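Local coordinates for protein tRNA (cytosine(38)-C(5))-methyltransferase (Schizosaccharomyces pombe, PDB 6FDF) that methylates cytosine 38 in the anticodon loop of tRNA(Asp), and less efficiently tRNA(Glu), using S-adenosyl-L-methionine as methyl donor, at residues I36-I42 and L57-I63; L14-S18 and M81-C85; S238-F242 and G252-I256. One frame throughout, in Å; residues are numbered along the deposited sequence.

Interaction 1: I36-I42 and L57-I63; sequences IVCAIDI and LAKHMDI. With SAH (S-adenosyl-L-homocysteine), chain E.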
loop_
_atom_site.group_PDB
_atom_site.type_symbol
_atom_site.label_atom_id
_atom_site.label_comp_id
_atom_site.label_asym_id
_atom_site.label_seq_id
_atom_site.Cartn_x
_atom_site.Cartn_y
_atom_site.Cartn_z
ATOM N N ILE A 36 -11.567 -8.432 11.964
ATOM C CA ILE A 36 -12.007 -7.887 10.684
ATOM C C ILE A 36 -13.400 -8.436 10.422
ATOM O O ILE A 36 -13.564 -9.610 10.065
ATOM C CB ILE A 36 -11.047 -8.240 9.531
ATOM C CG1 ILE A 36 -9.629 -7.748 9.823
ATOM C CG2 ILE A 36 -11.545 -7.640 8.217
ATOM C CD1 ILE A 36 -9.544 -6.290 10.068
ATOM N N VAL A 37 -14.415 -7.602 10.640
ATOM C CA VAL A 37 -15.791 -8.037 10.430
ATOM C C VAL A 37 -16.036 -8.316 8.954
ATOM O O VAL A 37 -16.705 -9.295 8.588
ATOM C CB VAL A 37 -16.759 -6.978 10.985
ATOM C CG1 VAL A 37 -18.193 -7.295 10.592
ATOM C CG2 VAL A 37 -16.620 -6.882 12.494
ATOM N N CYS A 38 -15.498 -7.466 8.086
ATOM C CA CYS A 38 -15.664 -7.619 6.651
ATOM C C CYS A 38 -14.512 -6.905 5.969
ATOM O O CYS A 38 -14.055 -5.859 6.438
ATOM C CB CYS A 38 -16.999 -7.043 6.160
ATOM S SG CYS A 38 -17.461 -7.559 4.476
ATOM N N ALA A 39 -14.052 -7.482 4.868
ATOM C CA ALA A 39 -13.107 -6.848 3.960
ATOM C C ALA A 39 -13.813 -6.716 2.621
ATOM O O ALA A 39 -14.393 -7.689 2.134
ATOM C CB ALA A 39 -11.827 -7.673 3.835
ATOM N N ILE A 40 -13.820 -5.516 2.050
ATOM C CA ILE A 40 -14.612 -5.252 0.851
ATOM C C ILE A 40 -13.688 -4.860 -0.289
ATOM O O ILE A 40 -12.909 -3.905 -0.166
ATOM C CB ILE A 40 -15.661 -4.160 1.096
ATOM C CG1 ILE A 40 -16.623 -4.598 2.202
ATOM C CG2 ILE A 40 -16.430 -3.883 -0.182
ATOM C CD1 ILE A 40 -17.759 -3.632 2.440
ATOM N N ASP A 41 -13.791 -5.582 -1.403
ATOM C CA ASP A 41 -13.055 -5.246 -2.613
ATOM C C ASP A 41 -13.842 -5.776 -3.800
ATOM O O ASP A 41 -14.476 -6.832 -3.725
ATOM C CB ASP A 41 -11.629 -5.821 -2.589
ATOM C CG ASP A 41 -10.686 -5.100 -3.542
ATOM O OD1 ASP A 41 -10.935 -5.132 -4.768
ATOM O OD2 ASP A 41 -9.699 -4.497 -3.061
ATOM N N ILE A 42 -13.785 -5.032 -4.905
ATOM C CA ILE A 42 -14.498 -5.411 -6.121
ATOM C C ILE A 42 -13.698 -6.380 -6.980
ATOM O O ILE A 42 -14.265 -7.007 -7.889
ATOM C CB ILE A 42 -14.865 -4.131 -6.900
ATOM C CG1 ILE A 42 -15.989 -4.392 -7.899
ATOM C CG2 ILE A 42 -13.629 -3.547 -7.587
ATOM C CD1 ILE A 42 -16.449 -3.143 -8.617
ATOM N N LEU A 57 -13.151 -13.670 4.782
ATOM C CA LEU A 57 -13.650 -12.387 5.253
ATOM C C LEU A 57 -13.920 -11.383 4.141
ATOM O O LEU A 57 -14.644 -10.408 4.380
ATOM C CB LEU A 57 -12.662 -11.757 6.247
ATOM C CG LEU A 57 -12.328 -12.603 7.478
ATOM C CD1 LEU A 57 -11.182 -11.954 8.259
ATOM C CD2 LEU A 57 -13.562 -12.773 8.352
ATOM N N ALA A 58 -13.366 -11.587 2.946
ATOM C CA ALA A 58 -13.457 -10.608 1.869
ATOM C C ALA A 58 -14.718 -10.862 1.057
ATOM O O ALA A 58 -14.992 -12.003 0.666
ATOM C CB ALA A 58 -12.224 -10.671 0.969
ATOM N N LYS A 59 -15.479 -9.799 0.807
ATOM C CA LYS A 59 -16.709 -9.875 0.032
ATOM C C LYS A 59 -16.656 -8.964 -1.186
ATOM O O LYS A 59 -16.110 -7.855 -1.130
ATOM C CB LYS A 59 -17.915 -9.480 0.896
ATOM C CG LYS A 59 -18.439 -10.580 1.802
ATOM C CD LYS A 59 -19.364 -11.529 1.050
ATOM C CE LYS A 59 -19.400 -12.904 1.699
ATOM N NZ LYS A 59 -19.096 -13.984 0.721
ATOM N N HIS A 60 -17.208 -9.459 -2.290
ATOM C CA HIS A 60 -17.285 -8.710 -3.538
ATOM C C HIS A 60 -18.429 -7.709 -3.436
ATOM O O HIS A 60 -19.602 -8.098 -3.411
ATOM C CB HIS A 60 -17.493 -9.655 -4.719
ATOM C CG HIS A 60 -17.447 -8.971 -6.048
ATOM N ND1 HIS A 60 -18.505 -8.240 -6.545
ATOM C CD2 HIS A 60 -16.466 -8.892 -6.978
ATOM C CE1 HIS A 60 -18.182 -7.750 -7.729
ATOM N NE2 HIS A 60 -16.949 -8.130 -8.014
ATOM N N MET A 61 -18.101 -6.422 -3.404
ATOM C CA MET A 61 -19.132 -5.401 -3.293
ATOM C C MET A 61 -18.573 -4.070 -3.775
ATOM O O MET A 61 -17.422 -3.738 -3.490
ATOM C CB MET A 61 -19.630 -5.296 -1.848
ATOM C CG MET A 61 -20.525 -4.116 -1.560
ATOM S SD MET A 61 -21.457 -4.343 -0.035
ATOM C CE MET A 61 -20.565 -5.689 0.751
ATOM N N ASP A 62 -19.398 -3.326 -4.510
ATOM C CA ASP A 62 -19.047 -1.986 -4.970
ATOM C C ASP A 62 -19.263 -1.017 -3.814
ATOM O O ASP A 62 -20.401 -0.790 -3.389
ATOM C CB ASP A 62 -19.896 -1.615 -6.185
ATOM C CG ASP A 62 -19.608 -0.217 -6.714
ATOM O OD1 ASP A 62 -18.719 0.483 -6.181
ATOM O OD2 ASP A 62 -20.293 0.186 -7.677
ATOM N N ILE A 63 -18.173 -0.429 -3.311
ATOM C CA ILE A 63 -18.255 0.464 -2.159
ATOM C C ILE A 63 -19.152 1.664 -2.431
ATOM O O ILE A 63 -19.726 2.236 -1.498
ATOM C CB ILE A 63 -16.818 0.858 -1.749
ATOM C CG1 ILE A 63 -16.159 -0.332 -1.047
ATOM C CG2 ILE A 63 -16.782 2.106 -0.859
ATOM C CD1 ILE A 63 -14.666 -0.213 -0.856
HETATM N N SAH E . -5.014 -1.490 0.384
HETATM C CA SAH E . -5.110 -2.743 -0.334
HETATM C CB SAH E . -5.251 -2.520 -1.842
HETATM C CG SAH E . -5.890 -1.168 -2.154
HETATM S SD SAH E . -5.752 -0.725 -3.859
HETATM C C SAH E . -3.921 -3.597 -0.029
HETATM O O SAH E . -3.098 -3.185 0.817
HETATM O OXT SAH E . -3.822 -4.689 -0.629
HETATM C "C5'" SAH E . -7.423 -0.211 -4.045
HETATM C "C4'" SAH E . -8.333 -1.440 -4.034
HETATM O "O4'" SAH E . -9.669 -0.973 -4.008
HETATM C "C3'" SAH E . -8.169 -2.333 -5.264
HETATM O "O3'" SAH E . -7.975 -3.687 -4.857
HETATM C "C2'" SAH E . -9.515 -2.235 -5.986
HETATM O "O2'" SAH E . -9.938 -3.499 -6.510
HETATM C "C1'" SAH E . -10.452 -1.770 -4.878
HETATM N N9 SAH E . -11.562 -0.907 -5.336
HETATM C C8 SAH E . -11.490 0.151 -6.169
HETATM N N7 SAH E . -12.717 0.697 -6.353
HETATM C C5 SAH E . -13.605 -0.014 -5.630
HETATM C C6 SAH E . -15.059 0.028 -5.378
HETATM N N6 SAH E . -15.836 0.971 -5.956
HETATM N N1 SAH E . -15.572 -0.913 -4.550
HETATM C C2 SAH E . -14.807 -1.855 -3.969
HETATM N N3 SAH E . -13.477 -1.951 -4.155
HETATM C C4 SAH E . -12.834 -1.075 -4.969
#

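Interaction 2: L14-S18 and M81-C85; sequences LELYS and MSPSC. With SAH (S-adenosyl-L-homocysteine), chain E.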
loop_
_atom_site.group_PDB
_atom_site.type_symbol
_atom_site.label_atom_id
_atom_site.label_comp_id
_atom_site.label_asym_id
_atom_site.label_seq_id
_atom_site.Cartn_x
_atom_site.Cartn_y
_atom_site.Cartn_z
ATOM N N LEU A 14 -13.607 -2.636 9.973
ATOM C CA LEU A 14 -14.099 -2.727 8.601
ATOM C C LEU A 14 -12.963 -2.326 7.668
ATOM O O LEU A 14 -12.432 -1.218 7.778
ATOM C CB LEU A 14 -15.315 -1.825 8.399
ATOM C CG LEU A 14 -15.906 -1.751 6.992
ATOM C CD1 LEU A 14 -16.462 -3.112 6.573
ATOM C CD2 LEU A 14 -16.976 -0.673 6.933
ATOM N N GLU A 15 -12.602 -3.214 6.750
ATOM C CA GLU A 15 -11.416 -3.041 5.909
ATOM C C GLU A 15 -11.885 -2.785 4.475
ATOM O O GLU A 15 -12.120 -3.719 3.709
ATOM C CB GLU A 15 -10.521 -4.278 6.031
ATOM C CG GLU A 15 -9.171 -4.204 5.348
ATOM C CD GLU A 15 -8.361 -5.471 5.562
ATOM O OE1 GLU A 15 -7.226 -5.545 5.042
ATOM O OE2 GLU A 15 -8.860 -6.395 6.251
ATOM N N LEU A 16 -12.035 -1.508 4.126
ATOM C CA LEU A 16 -12.551 -1.111 2.819
ATOM C C LEU A 16 -11.418 -0.993 1.807
ATOM O O LEU A 16 -10.327 -0.517 2.141
ATOM C CB LEU A 16 -13.283 0.227 2.929
ATOM C CG LEU A 16 -14.478 0.249 3.884
ATOM C CD1 LEU A 16 -14.938 1.671 4.146
ATOM C CD2 LEU A 16 -15.606 -0.593 3.312
ATOM N N TYR A 17 -11.699 -1.381 0.558
ATOM C CA TYR A 17 -10.675 -1.455 -0.492
ATOM C C TYR A 17 -9.536 -2.371 -0.034
ATOM O O TYR A 17 -8.364 -1.988 -0.002
ATOM C CB TYR A 17 -10.122 -0.066 -0.865
ATOM C CG TYR A 17 -11.117 1.057 -1.128
ATOM C CD1 TYR A 17 -11.572 1.870 -0.092
ATOM C CD2 TYR A 17 -11.549 1.343 -2.421
ATOM C CE1 TYR A 17 -12.451 2.918 -0.332
ATOM C CE2 TYR A 17 -12.438 2.386 -2.669
ATOM C CZ TYR A 17 -12.876 3.173 -1.619
ATOM O OH TYR A 17 -13.725 4.226 -1.851
ATOM N N SER A 18 -9.913 -3.600 0.334
ATOM C CA SER A 18 -9.030 -4.452 1.126
ATOM C C SER A 18 -7.861 -5.024 0.331
ATOM O O SER A 18 -6.819 -5.334 0.921
ATOM C CB SER A 18 -9.827 -5.598 1.739
ATOM O OG SER A 18 -10.772 -6.115 0.818
ATOM N N MET A 81 -9.231 2.412 5.012
ATOM C CA MET A 81 -9.553 2.526 3.597
ATOM C C MET A 81 -8.340 3.016 2.824
ATOM O O MET A 81 -7.582 3.859 3.310
ATOM C CB MET A 81 -10.747 3.466 3.365
ATOM C CG MET A 81 -10.594 4.844 3.979
ATOM S SD MET A 81 -12.122 5.807 3.909
ATOM C CE MET A 81 -12.972 5.215 5.362
ATOM N N SER A 82 -8.177 2.472 1.617
ATOM C CA SER A 82 -7.180 2.937 0.653
ATOM C C SER A 82 -7.955 3.238 -0.623
ATOM O O SER A 82 -7.954 2.445 -1.577
ATOM C CB SER A 82 -6.073 1.901 0.439
ATOM O OG SER A 82 -4.999 2.456 -0.311
ATOM N N PRO A 83 -8.657 4.368 -0.666
ATOM C CA PRO A 83 -9.632 4.586 -1.738
ATOM C C PRO A 83 -8.971 4.887 -3.073
ATOM O O PRO A 83 -7.782 5.202 -3.164
ATOM C CB PRO A 83 -10.448 5.786 -1.241
ATOM C CG PRO A 83 -9.529 6.497 -0.289
ATOM C CD PRO A 83 -8.743 5.403 0.381
ATOM N N SER A 84 -9.771 4.770 -4.123
ATOM C CA SER A 84 -9.351 5.057 -5.490
ATOM C C SER A 84 -9.868 6.452 -5.806
ATOM O O SER A 84 -11.063 6.644 -6.047
ATOM C CB SER A 84 -9.893 4.012 -6.462
ATOM O OG SER A 84 -9.668 4.399 -7.808
ATOM N N CYS A 85 -8.969 7.436 -5.794
ATOM C CA CYS A 85 -9.378 8.817 -5.966
ATOM C C CYS A 85 -8.838 9.480 -7.227
ATOM O O CYS A 85 -9.241 10.610 -7.524
ATOM C CB CYS A 85 -8.984 9.631 -4.723
ATOM S SG CYS A 85 -10.020 9.171 -3.295
HETATM N N SAH E . -5.014 -1.490 0.384
HETATM C CA SAH E . -5.110 -2.743 -0.334
HETATM C CB SAH E . -5.251 -2.520 -1.842
HETATM C CG SAH E . -5.890 -1.168 -2.154
HETATM S SD SAH E . -5.752 -0.725 -3.859
HETATM C C SAH E . -3.921 -3.597 -0.029
HETATM O O SAH E . -3.098 -3.185 0.817
HETATM O OXT SAH E . -3.822 -4.689 -0.629
HETATM C "C5'" SAH E . -7.423 -0.211 -4.045
HETATM C "C4'" SAH E . -8.333 -1.440 -4.034
HETATM O "O4'" SAH E . -9.669 -0.973 -4.008
HETATM C "C3'" SAH E . -8.169 -2.333 -5.264
HETATM O "O3'" SAH E . -7.975 -3.687 -4.857
HETATM C "C2'" SAH E . -9.515 -2.235 -5.986
HETATM O "O2'" SAH E . -9.938 -3.499 -6.510
HETATM C "C1'" SAH E . -10.452 -1.770 -4.878
HETATM N N9 SAH E . -11.562 -0.907 -5.336
HETATM C C8 SAH E . -11.490 0.151 -6.169
HETATM N N7 SAH E . -12.717 0.697 -6.353
HETATM C C5 SAH E . -13.605 -0.014 -5.630
HETATM C C6 SAH E . -15.059 0.028 -5.378
HETATM N N6 SAH E . -15.836 0.971 -5.956
HETATM N N1 SAH E . -15.572 -0.913 -4.550
HETATM C C2 SAH E . -14.807 -1.855 -3.969
HETATM N N3 SAH E . -13.477 -1.951 -4.155
HETATM C C4 SAH E . -12.834 -1.075 -4.969
HETATM O O HOH W 1 -12.838 5.247 -4.341
#

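Interaction 3: S238-F242 and G252-I256; sequences SCCCF and GAGSI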
loop_
_atom_site.group_PDB
_atom_site.type_symbol
_atom_site.label_atom_id
_atom_site.label_comp_id
_atom_site.label_asym_id
_atom_site.label_seq_id
_atom_site.Cartn_x
_atom_site.Cartn_y
_atom_site.Cartn_z
ATOM N N SER A 238 18.381 1.829 -1.363
ATOM C CA SER A 238 17.016 2.149 -1.764
ATOM C C SER A 238 16.749 1.578 -3.149
ATOM O O SER A 238 17.657 1.116 -3.846
ATOM C CB SER A 238 16.749 3.660 -1.747
ATOM O OG SER A 238 15.350 3.920 -1.811
ATOM N N CYS A 239 15.479 1.635 -3.537
ATOM C CA CYS A 239 15.051 1.326 -4.892
ATOM C C CYS A 239 13.757 2.086 -5.140
ATOM O O CYS A 239 13.142 2.625 -4.216
ATOM C CB CYS A 239 14.873 -0.187 -5.112
ATOM S SG CYS A 239 13.621 -1.026 -4.098
ATOM N N CYS A 240 13.350 2.126 -6.404
ATOM C CA CYS A 240 12.273 3.018 -6.798
ATOM C C CYS A 240 10.905 2.409 -6.502
ATOM O O CYS A 240 10.758 1.232 -6.161
ATOM C CB CYS A 240 12.398 3.385 -8.274
ATOM S SG CYS A 240 13.772 4.532 -8.605
ATOM N N CYS A 241 9.887 3.249 -6.633
ATOM C CA CYS A 241 8.531 2.839 -6.311
ATOM C C CYS A 241 8.033 1.795 -7.307
ATOM O O CYS A 241 8.166 1.971 -8.522
ATOM C CB CYS A 241 7.628 4.067 -6.304
ATOM S SG CYS A 241 5.959 3.738 -5.801
ATOM N N PHE A 242 7.461 0.709 -6.786
ATOM C CA PHE A 242 6.851 -0.318 -7.625
ATOM C C PHE A 242 5.427 0.073 -7.996
ATOM O O PHE A 242 4.660 0.543 -7.147
ATOM C CB PHE A 242 6.819 -1.665 -6.900
ATOM C CG PHE A 242 8.175 -2.263 -6.659
ATOM C CD1 PHE A 242 8.895 -2.827 -7.699
ATOM C CD2 PHE A 242 8.717 -2.287 -5.378
ATOM C CE1 PHE A 242 10.151 -3.387 -7.473
ATOM C CE2 PHE A 242 9.957 -2.850 -5.144
ATOM C CZ PHE A 242 10.680 -3.398 -6.195
ATOM N N GLY A 252 9.595 4.595 -14.476
ATOM C CA GLY A 252 8.692 4.908 -13.387
ATOM C C GLY A 252 7.887 3.748 -12.849
ATOM O O GLY A 252 6.868 3.967 -12.189
ATOM N N ALA A 253 8.307 2.509 -13.104
ATOM C CA ALA A 253 7.547 1.349 -12.663
ATOM C C ALA A 253 8.273 0.510 -11.621
ATOM O O ALA A 253 7.660 -0.396 -11.044
ATOM C CB ALA A 253 7.179 0.458 -13.860
ATOM N N GLY A 254 9.546 0.786 -11.365
ATOM C CA GLY A 254 10.310 0.049 -10.374
ATOM C C GLY A 254 11.729 -0.132 -10.872
ATOM O O GLY A 254 12.004 -0.110 -12.075
ATOM N N SER A 255 12.660 -0.288 -9.928
ATOM C CA SER A 255 14.051 -0.542 -10.273
ATOM C C SER A 255 14.250 -2.004 -10.662
ATOM O O SER A 255 13.409 -2.864 -10.393
ATOM C CB SER A 255 14.964 -0.211 -9.094
ATOM O OG SER A 255 14.760 1.113 -8.635
ATOM N N ILE A 256 15.386 -2.277 -11.300
ATOM C CA ILE A 256 15.800 -3.639 -11.603
ATOM C C ILE A 256 17.147 -3.883 -10.934
ATOM O O ILE A 256 17.839 -2.950 -10.519
ATOM C CB ILE A 256 15.876 -3.920 -13.119
ATOM C CG1 ILE A 256 16.740 -2.880 -13.832
ATOM C CG2 ILE A 256 14.462 -3.934 -13.725
ATOM C CD1 ILE A 256 17.020 -3.209 -15.285
HETATM O O HOH W 2 12.216 -0.803 -7.281
#

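Interaction 1: I36-I42 and L57-I63
Ile40 meets Met61 and Ile63 with both of its branches, because its CG1 stands anti to the carbonyl carbon and its CG2 anti to the backbone N (chi1 -61°). CG2 packs 3.7 Å from Ile63 CG1, while the far end of the other branch, Ile40 CD1, touches Met61 CE at 3.9 Å. Asp41, the next residue, turns the other way: its CG lies anti to the backbone N (chi1 -159°), and the carboxylate reaches the ribose of S-adenosylhomocysteine. Asp41 OD1 accepts a bond from O2' at 2.6 Å, and Asp41 OD2 one from O3', also at 2.6 Å. Asn43 N also bonds OD1 and Gly19 N bonds OD2, which helps to fix the carboxylate's rotation. With an alanine in place of Asp41, both ribose hydroxyls would probably lose their acceptors and the amides of Gly19 and Asn43 their mates. The strands belong to a beta-alpha-beta unit of the Rossmann-like methyltransferase fold, in which 34-41 and 58-60 run parallel, linked through helix 44-54. Ala39 bonds the neighbouring segment through both its N and its O: N to Leu57 O at 3.0 Å, and O from Lys59 N at 2.7 Å. Past Asp41 and His60 the two segments close around the adenine. Ile42 CG2 lies over one face near C4, and Ile63 CD1 over the other, toward the rim at C2. Ile63 N points almost straight (179°) at N1 of the ring, 2.9 Å away, and Asp62 OD1, on a carboxylate also bonded to Ser64 OG, takes a hydrogen bond from N6 at 2.9 Å.

Interaction 2: L14-S18 and M81-C85
Met81 meets Leu16 and Tyr17 where the neighbouring strands 11-16 and 78-81 give out. Its CB lies 4.1 Å from Leu16 CB and approaches the edge of the Tyr17 ring, while its CA-H is directed at Leu16 O. The backbone of Ser82 passes next to the root of the tyrosine side chain, with Ser82 O 3.4 Å from Tyr17 CB. Its own hydroxyl turns elsewhere, to a hydrogen bond with Glu125 OE1, and Ser82 N is buried without a polar partner. Pro83 makes the central contact of the pair: its CA sits over the middle of the Tyr17 ring, 3.4 Å from the centroid and only 8° off the normal, a CH-pi contact. Pro83 CB leans toward the hydroxyl end of the same face, 3.6 Å from Tyr17 CZ. The ring comes to this position with CG anti to the carbonyl carbon (chi1 -48°), on a residue whose backbone has a positive phi. Ser84 is reached through water 1, which accepts from Tyr17 OH at 2.8 Å and donates to Ser84 O at 2.8 Å. Cys85, the predicted catalytic nucleophile, follows at once. Pro83-Ser84-Cys85 matches the Pro-Pro-Cys motif of C5-methyltransferases, with a serine before the cysteine, and Tyr17-Ser18 opens the glycine-rich cofactor loop. SAH O4' lies in the ring plane at the tyrosine edge, 3.4 Å from Tyr17 CD2, and Tyr17 O takes a weak hydrogen bond from the SAH amino group. One aromatic ring thus has cofactor at its edge and the approach to the cysteine on its face, so apolar contact and a water bridge, rather than direct polar bonds, probably set the spacing between the cofactor loop and the catalytic loop.

Interaction 3: S238-F242 and G252-I256
Ser255 reaches across to Cys239 and Cys240 with its short side chain. Its CB packs 4.0 Å from Cys239 CB. One bond further, OG accepts Cys240 N at 2.8 Å with an N-H...O angle of 157°, and lies 3.3 Å from Cys240 CB and 3.6 Å from Cys240 SG. The same hydroxyl is hydrogen-bonded to Asp230 OD2, so two partners fix its rotation. Both segments belong to the long connection between the parallel strands 231-232 and 256-258, in the region that forms the smaller, target recognition domain of C5-methyltransferases. Cys241 and Phe242 begin the Cys-Phe-Thr signature of Dnmt2 proteins. Water 2 adds a second link beside the serine, accepting from Ser255 N at 2.7 Å and donating to Cys240 O at 2.7 Å. It also stands above one face of the Phe242 ring, toward the rim. Gly254 passes close to this ring, its CA 4.2 Å from Phe242 CD1; a side chain there would clash with CD1, and the backbone angles (phi 143°) themselves call for glycine. Just before it, Phe242 CA lies 3.5 Å from Ala253 O, in a CA-H...O contact.

In the fold
Interactions 1 and 2 share the seven-stranded sheet of the catalytic domain, where strands 58-60, 34-41, 11-16 and 78-81 lie side by side in that order. Their centres are about 9 Å apart, interaction 1 is nested along the chain within the loop closed by interaction 2, and backbone bonds between Glu15 and both Cys38 and Ile40 join them. Together they build much of the S-adenosylhomocysteine pocket next to the predicted catalytic cysteine. Interaction 3 comes later in the chain and touches neither, its centre about 30 Å from that of interaction 1 and 24 Å from that of interaction 2. It links parts of the connection between strands 231-232 and 256-258 in the probable target recognition domain.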